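Local coordinates for erythrocyte membrane protein 1 (Plasmodium falciparum, PDB 2YK0) that probably binds host cell-surface receptors during rosetting, the part here being its N-terminal NTS-DBL1-alpha and CIDR-gamma double domain, at residues P474-T479 with K553-C558; I505-P510 with F636-H641; I597-K602 with I612-C617. The protein carries 8 engineered substitutions. All coordinates share one frame; numbering follows the deposited sequence.

Contact 1: residues P474-T479 with K553-C558; sequences PLYGVT and KNLDVC
Leu475 and Val557 mark the nearest approach of the two backbones, with 8.2 Å between their CA atoms, so the meeting is left to side chains. Residues 474-477 form a type I beta turn, closed by Gly477 N bonding to Pro474 O, which leads into strand 478-480 of a separate two-stranded sheet. The turn's central pair, Leu475 and Tyr476, faces a beta hairpin in which Lys553 and Asn554 link antiparallel strands 542-552 and 555-560. Gly477 has phi 96° and psi -173°, a conformation open chiefly to glycine. Leu555 and Val557, two apart on an extended strand, both point toward the turn. Leu475 CD1 fits against them, 3.7 Å from Leu555 CD1 and 4.2 Å from Val557 CG2; the same methyl lies above one face of the Tyr476 ring, offset toward its rim. The ring in turn meets Leu555 through CE1, 4.0 Å from CD1, the two side chains crossing at about a right angle. Lys553, bent at chi2, chi3 and chi4, brings NZ to Tyr476 OH for a hydrogen bond of 3.0 Å. Branched aliphatics suit the small apolar cluster of Leu475, Leu555 and Val557, and a charged donor suits the solvent-facing end, where Lys553 is exposed. Tyrosine serves both, its OH accepting the polar bond and its CE1 lying against Leu555.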
loop_
_atom_site.group_PDB
_atom_site.type_symbol
_atom_site.label_atom_id
_atom_site.label_comp_id
_atom_site.label_asym_id
_atom_site.label_seq_id
_atom_site.Cartn_x
_atom_site.Cartn_y
_atom_site.Cartn_z
ATOM N N PRO A 474 12.525 -24.877 -12.357
ATOM C CA PRO A 474 12.080 -26.084 -13.070
ATOM C C PRO A 474 12.940 -27.219 -12.513
ATOM O O PRO A 474 14.162 -27.065 -12.499
ATOM C CB PRO A 474 12.435 -25.782 -14.533
ATOM C CG PRO A 474 12.653 -24.326 -14.594
ATOM C CD PRO A 474 13.136 -23.898 -13.274
ATOM N N LEU A 475 12.321 -28.278 -11.921
ATOM C CA LEU A 475 13.045 -29.380 -11.242
ATOM C C LEU A 475 14.379 -29.845 -11.832
ATOM O O LEU A 475 15.316 -30.094 -11.077
ATOM C CB LEU A 475 12.152 -30.558 -10.821
ATOM C CG LEU A 475 11.473 -31.341 -11.930
ATOM C CD1 LEU A 475 11.552 -32.829 -11.663
ATOM C CD2 LEU A 475 10.019 -30.885 -12.112
ATOM N N TYR A 476 14.481 -29.916 -13.165
ATOM C CA TYR A 476 15.719 -30.319 -13.819
ATOM C C TYR A 476 16.708 -29.175 -14.046
ATOM O O TYR A 476 17.891 -29.428 -14.293
ATOM C CB TYR A 476 15.439 -31.116 -15.094
ATOM C CG TYR A 476 14.687 -32.397 -14.817
ATOM C CD1 TYR A 476 15.238 -33.392 -14.012
ATOM C CD2 TYR A 476 13.393 -32.582 -15.291
ATOM C CE1 TYR A 476 14.528 -34.554 -13.711
ATOM C CE2 TYR A 476 12.685 -33.753 -15.025
ATOM C CZ TYR A 476 13.257 -34.737 -14.233
ATOM O OH TYR A 476 12.558 -35.888 -13.954
ATOM N N GLY A 477 16.224 -27.943 -13.916
ATOM C CA GLY A 477 17.014 -26.730 -14.077
ATOM C C GLY A 477 16.920 -26.129 -15.461
ATOM O O GLY A 477 16.112 -26.570 -16.290
ATOM N N VAL A 478 17.739 -25.090 -15.701
ATOM C CA VAL A 478 17.819 -24.383 -16.978
ATOM C C VAL A 478 19.257 -24.215 -17.432
ATOM O O VAL A 478 20.155 -24.031 -16.610
ATOM C CB VAL A 478 17.031 -23.049 -17.038
ATOM C CG1 VAL A 478 15.531 -23.288 -17.088
ATOM C CG2 VAL A 478 17.394 -22.125 -15.884
ATOM N N THR A 479 19.472 -24.291 -18.744
ATOM C CA THR A 479 20.791 -24.114 -19.336
ATOM C C THR A 479 20.751 -22.932 -20.278
ATOM O O THR A 479 20.083 -22.967 -21.319
ATOM C CB THR A 479 21.360 -25.421 -19.884
ATOM O OG1 THR A 479 20.291 -26.232 -20.390
ATOM C CG2 THR A 479 22.149 -26.188 -18.825
ATOM N N LYS A 553 13.935 -41.132 -8.621
ATOM C CA LYS A 553 15.359 -41.081 -8.976
ATOM C C LYS A 553 16.132 -40.710 -7.698
ATOM O O LYS A 553 16.145 -41.509 -6.762
ATOM C CB LYS A 553 15.668 -40.140 -10.170
ATOM C CG LYS A 553 14.909 -40.488 -11.448
ATOM C CD LYS A 553 14.338 -39.258 -12.154
ATOM C CE LYS A 553 15.375 -38.431 -12.877
ATOM N NZ LYS A 553 14.830 -37.811 -14.112
ATOM N N ASN A 554 16.705 -39.503 -7.624
ATOM C CA ASN A 554 17.455 -39.040 -6.449
ATOM C C ASN A 554 16.876 -37.723 -5.903
ATOM O O ASN A 554 17.426 -37.124 -4.965
ATOM C CB ASN A 554 18.952 -38.882 -6.795
ATOM C CG ASN A 554 19.778 -40.147 -6.688
ATOM O OD1 ASN A 554 19.275 -41.280 -6.748
ATOM N ND2 ASN A 554 21.080 -39.973 -6.547
ATOM N N LEU A 555 15.738 -37.309 -6.485
ATOM C CA LEU A 555 15.034 -36.070 -6.191
ATOM C C LEU A 555 13.633 -36.354 -5.667
ATOM O O LEU A 555 12.878 -37.043 -6.340
ATOM C CB LEU A 555 14.993 -35.183 -7.464
ATOM C CG LEU A 555 14.664 -35.855 -8.823
ATOM C CD1 LEU A 555 14.081 -34.866 -9.788
ATOM C CD2 LEU A 555 15.898 -36.475 -9.465
ATOM N N ASP A 556 13.302 -35.880 -4.444
ATOM C CA ASP A 556 11.963 -36.066 -3.895
ATOM C C ASP A 556 11.096 -34.883 -4.159
ATOM O O ASP A 556 11.230 -33.821 -3.547
ATOM C CB ASP A 556 11.886 -36.593 -2.453
ATOM C CG ASP A 556 12.432 -35.718 -1.355
ATOM O OD1 ASP A 556 13.199 -34.780 -1.666
ATOM O OD2 ASP A 556 12.159 -36.015 -0.172
ATOM N N VAL A 557 10.231 -35.079 -5.149
ATOM C CA VAL A 557 9.288 -34.120 -5.685
ATOM C C VAL A 557 7.959 -34.210 -4.941
ATOM O O VAL A 557 7.553 -35.283 -4.493
ATOM C CB VAL A 557 9.146 -34.385 -7.209
ATOM C CG1 VAL A 557 8.211 -33.378 -7.891
ATOM C CG2 VAL A 557 10.521 -34.403 -7.882
ATOM N N CYS A 558 7.304 -33.077 -4.787
ATOM C CA CYS A 558 5.997 -33.032 -4.178
ATOM C C CYS A 558 5.016 -32.446 -5.176
ATOM O O CYS A 558 5.313 -31.429 -5.812
ATOM C CB CYS A 558 6.025 -32.268 -2.864
ATOM S SG CYS A 558 7.063 -33.047 -1.611
#

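Contact 2: residues I505-P510 with F636-H641; sequences IKDKSP and FNKQFH
The carboxylate of Asp507 has the Lys638 chain drawn across one face, with Lys638 CE 3.7 Å from Asp507 CG and at similar distances from both oxygens. OD1 is also taken by its own segment: Ser509 OG donates on the syn lone pair, and Ser509 N comes nearly along the C-O axis, 2.9 Å from Asp507 OD1, making an Asx turn. These two bonds hold the carboxylate's rotation. Lys638 runs extended beyond CG, which takes its ammonium group the length of the aspartate to Ser509. There Lys638 NZ gives hydrogen bonds to Ser509 O at 2.8 Å, from above the carbonyl plane, and to Ser509 OG at 2.9 Å; the salt bridge from Lys638 NZ to Asp507 OD1 is long, at 3.7 Å. Lysine suits this place because its methylenes cover the carboxylate while its buried charge finds oxygens at the far end. The backbone of Lys638 is used too: Lys638 O accepts from Lys506 N at 3.0 Å and, weakly, from Asp507 N, beside a single beta bridge between Ile505 and Gln639. Lys506 turns its amine to Ile503 O instead. Both segments belong to the CIDR-gamma part and meet at the chain surface. The contact joins the loop between helix 499-502 and strand 511-518 to the type I turn that follows helix 611-636, with Pro510 resting on strand 542-552 and Phe640 forming a cation-pi pair with Arg688.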
loop_
_atom_site.group_PDB
_atom_site.type_symbol
_atom_site.label_atom_id
_atom_site.label_comp_id
_atom_site.label_asym_id
_atom_site.label_seq_id
_atom_site.Cartn_x
_atom_site.Cartn_y
_atom_site.Cartn_z
ATOM N N ILE A 505 18.408 -44.031 0.194
ATOM C CA ILE A 505 16.962 -44.172 -0.019
ATOM C C ILE A 505 16.453 -45.347 0.815
ATOM O O ILE A 505 16.729 -46.510 0.499
ATOM C CB ILE A 505 16.598 -44.312 -1.525
ATOM C CG1 ILE A 505 17.133 -43.111 -2.343
ATOM C CG2 ILE A 505 15.079 -44.488 -1.703
ATOM C CD1 ILE A 505 17.417 -43.391 -3.811
ATOM N N LYS A 506 15.720 -45.028 1.884
ATOM C CA LYS A 506 15.185 -46.020 2.814
ATOM C C LYS A 506 13.739 -46.442 2.529
ATOM O O LYS A 506 13.308 -47.482 3.037
ATOM C CB LYS A 506 15.372 -45.568 4.280
ATOM C CG LYS A 506 16.828 -45.328 4.706
ATOM C CD LYS A 506 17.617 -46.614 5.010
ATOM C CE LYS A 506 18.611 -47.012 3.933
ATOM N NZ LYS A 506 19.832 -46.155 3.931
ATOM N N ASP A 507 12.999 -45.651 1.710
ATOM C CA ASP A 507 11.584 -45.887 1.365
ATOM C C ASP A 507 11.204 -45.095 0.101
ATOM O O ASP A 507 11.233 -43.866 0.129
ATOM C CB ASP A 507 10.688 -45.477 2.553
ATOM C CG ASP A 507 9.235 -45.861 2.435
ATOM O OD1 ASP A 507 8.658 -45.666 1.347
ATOM O OD2 ASP A 507 8.649 -46.269 3.458
ATOM N N LYS A 508 10.834 -45.791 -0.991
ATOM C CA LYS A 508 10.496 -45.126 -2.256
ATOM C C LYS A 508 8.999 -44.919 -2.489
ATOM O O LYS A 508 8.603 -44.356 -3.529
ATOM C CB LYS A 508 11.159 -45.814 -3.449
ATOM C CG LYS A 508 12.086 -44.886 -4.218
ATOM N N SER A 509 8.166 -45.329 -1.494
ATOM C CA SER A 509 6.711 -45.195 -1.552
ATOM C C SER A 509 6.363 -43.737 -1.434
ATOM O O SER A 509 7.160 -43.001 -0.848
ATOM C CB SER A 509 6.043 -45.966 -0.413
ATOM O OG SER A 509 6.139 -45.333 0.856
ATOM N N PRO A 510 5.180 -43.277 -1.916
ATOM C CA PRO A 510 4.834 -41.866 -1.729
ATOM C C PRO A 510 4.237 -41.600 -0.346
ATOM O O PRO A 510 3.754 -42.507 0.330
ATOM C CB PRO A 510 3.816 -41.601 -2.847
ATOM C CG PRO A 510 3.552 -42.914 -3.498
ATOM C CD PRO A 510 4.103 -43.981 -2.640
ATOM N N PHE A 636 10.492 -36.974 5.698
ATOM C CA PHE A 636 11.903 -36.658 5.894
ATOM C C PHE A 636 12.696 -37.933 6.125
ATOM O O PHE A 636 13.728 -38.131 5.488
ATOM C CB PHE A 636 12.103 -35.689 7.075
ATOM C CG PHE A 636 13.541 -35.240 7.252
ATOM C CD1 PHE A 636 14.427 -35.978 8.035
ATOM C CD2 PHE A 636 14.019 -34.115 6.599
ATOM C CE1 PHE A 636 15.763 -35.599 8.150
ATOM C CE2 PHE A 636 15.350 -33.731 6.728
ATOM C CZ PHE A 636 16.209 -34.469 7.512
ATOM N N ASN A 637 12.186 -38.804 7.010
ATOM C CA ASN A 637 12.808 -40.057 7.418
ATOM C C ASN A 637 12.858 -41.170 6.389
ATOM O O ASN A 637 13.555 -42.152 6.615
ATOM C CB ASN A 637 12.343 -40.486 8.823
ATOM C CG ASN A 637 12.620 -39.408 9.862
ATOM O OD1 ASN A 637 13.664 -38.750 9.865
ATOM N ND2 ASN A 637 11.670 -39.137 10.724
ATOM N N LYS A 638 12.228 -40.975 5.215
ATOM C CA LYS A 638 12.272 -41.933 4.096
ATOM C C LYS A 638 13.638 -41.881 3.395
ATOM O O LYS A 638 13.949 -42.751 2.577
ATOM C CB LYS A 638 11.157 -41.653 3.080
ATOM C CG LYS A 638 9.781 -42.033 3.580
ATOM C CD LYS A 638 8.758 -41.945 2.493
ATOM C CE LYS A 638 7.511 -42.674 2.891
ATOM N NZ LYS A 638 6.498 -42.661 1.806
ATOM N N GLN A 639 14.454 -40.864 3.736
ATOM C CA GLN A 639 15.804 -40.649 3.221
ATOM C C GLN A 639 16.800 -40.521 4.372
ATOM O O GLN A 639 16.465 -39.942 5.418
ATOM C CB GLN A 639 15.836 -39.352 2.393
ATOM C CG GLN A 639 16.945 -39.302 1.342
ATOM C CD GLN A 639 16.749 -38.179 0.344
ATOM O OE1 GLN A 639 16.138 -37.148 0.635
ATOM N NE2 GLN A 639 17.257 -38.357 -0.868
ATOM N N PHE A 640 18.042 -41.021 4.161
ATOM C CA PHE A 640 19.145 -40.831 5.106
ATOM C C PHE A 640 20.075 -39.737 4.601
ATOM O O PHE A 640 20.510 -39.764 3.443
ATOM C CB PHE A 640 19.934 -42.104 5.399
ATOM C CG PHE A 640 20.789 -41.971 6.645
ATOM C CD1 PHE A 640 20.236 -41.533 7.849
ATOM C CD2 PHE A 640 22.145 -42.274 6.615
ATOM C CE1 PHE A 640 21.017 -41.437 9.006
ATOM C CE2 PHE A 640 22.920 -42.192 7.778
ATOM C CZ PHE A 640 22.350 -41.771 8.964
ATOM N N HIS A 641 20.354 -38.757 5.471
ATOM C CA HIS A 641 21.218 -37.614 5.145
ATOM C C HIS A 641 22.569 -37.649 5.869
ATOM O O HIS A 641 23.365 -36.734 5.692
ATOM C CB HIS A 641 20.486 -36.296 5.438
ATOM C CG HIS A 641 19.086 -36.277 4.924
ATOM N ND1 HIS A 641 18.807 -35.971 3.605
ATOM C CD2 HIS A 641 17.931 -36.572 5.562
ATOM C CE1 HIS A 641 17.493 -36.070 3.485
ATOM N NE2 HIS A 641 16.917 -36.413 4.639
#

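Contact 3: residues I597-K602 with I612-C617; sequences INPCTK and INKCTC
Lys614 is the first residue of 612-617 to reach across, directed at helix 597-601. Its chain is extended as far as CE and bends only at chi4 (64°), so it is the methylenes that touch: Lys614 CD lies 3.8 Å from Cys600 SG, and Lys614 CE is 4.5 Å from Pro599 CG. A long aliphatic stem suits this partly exposed edge of the contact, covering a sulfur while ending in a charge. Cys615 follows; its CB points neither at nor away from the other helix, yet its SG reaches Ile597, 3.6 Å from CG1 and 3.8 Å from CD1. Ile597 meets it by setting CG1 opposite its own backbone N (chi1 -154°). These helices, 575-601 and 611-636, are consecutive and belong to the helical bundle of the CIDR-gamma part; the short segments pass 9.4 Å apart at 120°, steeply inclined rather than side by side. Helix 698-716 packs against the pair, touching Ile597 and Cys600 and bound to Cys615 through Cys713, while Cys600 pairs with Cys611. Cys617 ends the segment in a disulfide with Cys537, tying the helix to the loop that carries Leu538.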
loop_
_atom_site.group_PDB
_atom_site.type_symbol
_atom_site.label_atom_id
_atom_site.label_comp_id
_atom_site.label_asym_id
_atom_site.label_seq_id
_atom_site.Cartn_x
_atom_site.Cartn_y
_atom_site.Cartn_z
ATOM N N ILE A 597 -3.670 -15.339 22.132
ATOM C CA ILE A 597 -3.732 -15.960 23.451
ATOM C C ILE A 597 -3.177 -15.044 24.575
ATOM O O ILE A 597 -3.528 -15.247 25.738
ATOM C CB ILE A 597 -3.045 -17.351 23.398
ATOM C CG1 ILE A 597 -3.593 -18.309 24.468
ATOM C CG2 ILE A 597 -1.512 -17.247 23.437
ATOM C CD1 ILE A 597 -3.147 -19.775 24.325
ATOM N N ASN A 598 -2.322 -14.046 24.223
ATOM C CA ASN A 598 -1.664 -13.121 25.167
ATOM C C ASN A 598 -2.481 -12.517 26.339
ATOM O O ASN A 598 -2.002 -12.629 27.475
ATOM C CB ASN A 598 -0.794 -12.076 24.466
ATOM C CG ASN A 598 0.291 -11.468 25.340
ATOM O OD1 ASN A 598 0.714 -12.029 26.366
ATOM N ND2 ASN A 598 0.802 -10.318 24.925
ATOM N N PRO A 599 -3.686 -11.906 26.140
ATOM C CA PRO A 599 -4.431 -11.371 27.301
ATOM C C PRO A 599 -4.809 -12.418 28.359
ATOM O O PRO A 599 -4.835 -12.095 29.552
ATOM C CB PRO A 599 -5.675 -10.730 26.671
ATOM C CG PRO A 599 -5.795 -11.340 25.327
ATOM C CD PRO A 599 -4.407 -11.633 24.876
ATOM N N CYS A 600 -5.062 -13.676 27.922
ATOM C CA CYS A 600 -5.417 -14.823 28.767
ATOM C C CYS A 600 -4.190 -15.368 29.516
ATOM O O CYS A 600 -4.303 -15.742 30.689
ATOM C CB CYS A 600 -6.099 -15.918 27.945
ATOM S SG CYS A 600 -7.203 -15.307 26.643
ATOM N N THR A 601 -3.026 -15.432 28.824
ATOM C CA THR A 601 -1.749 -15.923 29.367
ATOM C C THR A 601 -1.193 -15.028 30.486
ATOM O O THR A 601 -0.461 -15.537 31.343
ATOM C CB THR A 601 -0.696 -16.141 28.256
ATOM O OG1 THR A 601 -0.371 -14.894 27.633
ATOM C CG2 THR A 601 -1.129 -17.163 27.220
ATOM N N LYS A 602 -1.524 -13.702 30.465
ATOM C CA LYS A 602 -1.103 -12.695 31.450
ATOM C C LYS A 602 -1.305 -13.231 32.872
ATOM O O LYS A 602 -2.444 -13.387 33.321
ATOM C CB LYS A 602 -1.859 -11.373 31.234
ATOM N N ILE A 612 -12.002 -18.156 26.496
ATOM C CA ILE A 612 -12.233 -19.573 26.248
ATOM C C ILE A 612 -12.280 -19.882 24.744
ATOM O O ILE A 612 -11.644 -20.840 24.306
ATOM C CB ILE A 612 -13.460 -20.064 27.060
ATOM C CG1 ILE A 612 -13.094 -20.352 28.544
ATOM C CG2 ILE A 612 -14.208 -21.226 26.400
ATOM C CD1 ILE A 612 -11.883 -21.323 28.840
ATOM N N ASN A 613 -12.963 -19.032 23.961
ATOM C CA ASN A 613 -13.075 -19.179 22.507
ATOM C C ASN A 613 -11.759 -18.890 21.789
ATOM O O ASN A 613 -11.585 -19.293 20.637
ATOM C CB ASN A 613 -14.184 -18.289 21.960
ATOM C CG ASN A 613 -15.527 -18.552 22.581
ATOM O OD1 ASN A 613 -15.668 -18.636 23.809
ATOM N ND2 ASN A 613 -16.545 -18.662 21.746
ATOM N N LYS A 614 -10.846 -18.187 22.478
ATOM C CA LYS A 614 -9.525 -17.829 21.963
ATOM C C LYS A 614 -8.615 -19.060 21.980
ATOM O O LYS A 614 -8.131 -19.479 20.933
ATOM C CB LYS A 614 -8.917 -16.686 22.798
ATOM C CG LYS A 614 -9.617 -15.342 22.605
ATOM C CD LYS A 614 -9.090 -14.275 23.564
ATOM C CE LYS A 614 -9.357 -12.868 23.073
ATOM N NZ LYS A 614 -10.810 -12.564 23.005
ATOM N N CYS A 615 -8.424 -19.669 23.162
ATOM C CA CYS A 615 -7.584 -20.846 23.371
ATOM C C CYS A 615 -8.020 -22.066 22.595
ATOM O O CYS A 615 -7.171 -22.853 22.170
ATOM C CB CYS A 615 -7.430 -21.126 24.859
ATOM S SG CYS A 615 -6.619 -19.775 25.744
ATOM N N THR A 616 -9.330 -22.168 22.339
ATOM C CA THR A 616 -9.943 -23.238 21.556
ATOM C C THR A 616 -9.511 -23.085 20.107
ATOM O O THR A 616 -9.234 -24.071 19.420
ATOM C CB THR A 616 -11.461 -23.126 21.685
ATOM O OG1 THR A 616 -11.820 -23.138 23.066
ATOM C CG2 THR A 616 -12.192 -24.242 20.952
ATOM N N CYS A 617 -9.444 -21.835 19.653
ATOM C CA CYS A 617 -9.066 -21.448 18.313
ATOM C C CYS A 617 -7.616 -21.802 18.047
ATOM O O CYS A 617 -7.291 -22.304 16.967
ATOM C CB CYS A 617 -9.311 -19.957 18.143
ATOM S SG CYS A 617 -9.036 -19.358 16.467
#

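Contacts 1 and 2 are surface contacts with centres 17 Å apart, and they touch one another: Ile505 CD1 packs on Lys553 O at 3.7 Å. Along the sequence the two contacts cross, 505-510 falling between the two segments of contact 1, and both lie at one end of the CIDR-gamma part. Contact 3 is buried, and its nearest atoms are about 26 Å from either of the others. It shares helix 611-636 with contact 2, near the start of that helix instead of its end. Chemistry follows place: aliphatic patch and one polar bond in contact 1, charged and backbone hydrogen bonding between loops in contact 2, sulfur and hydrocarbon between helices in contact 3.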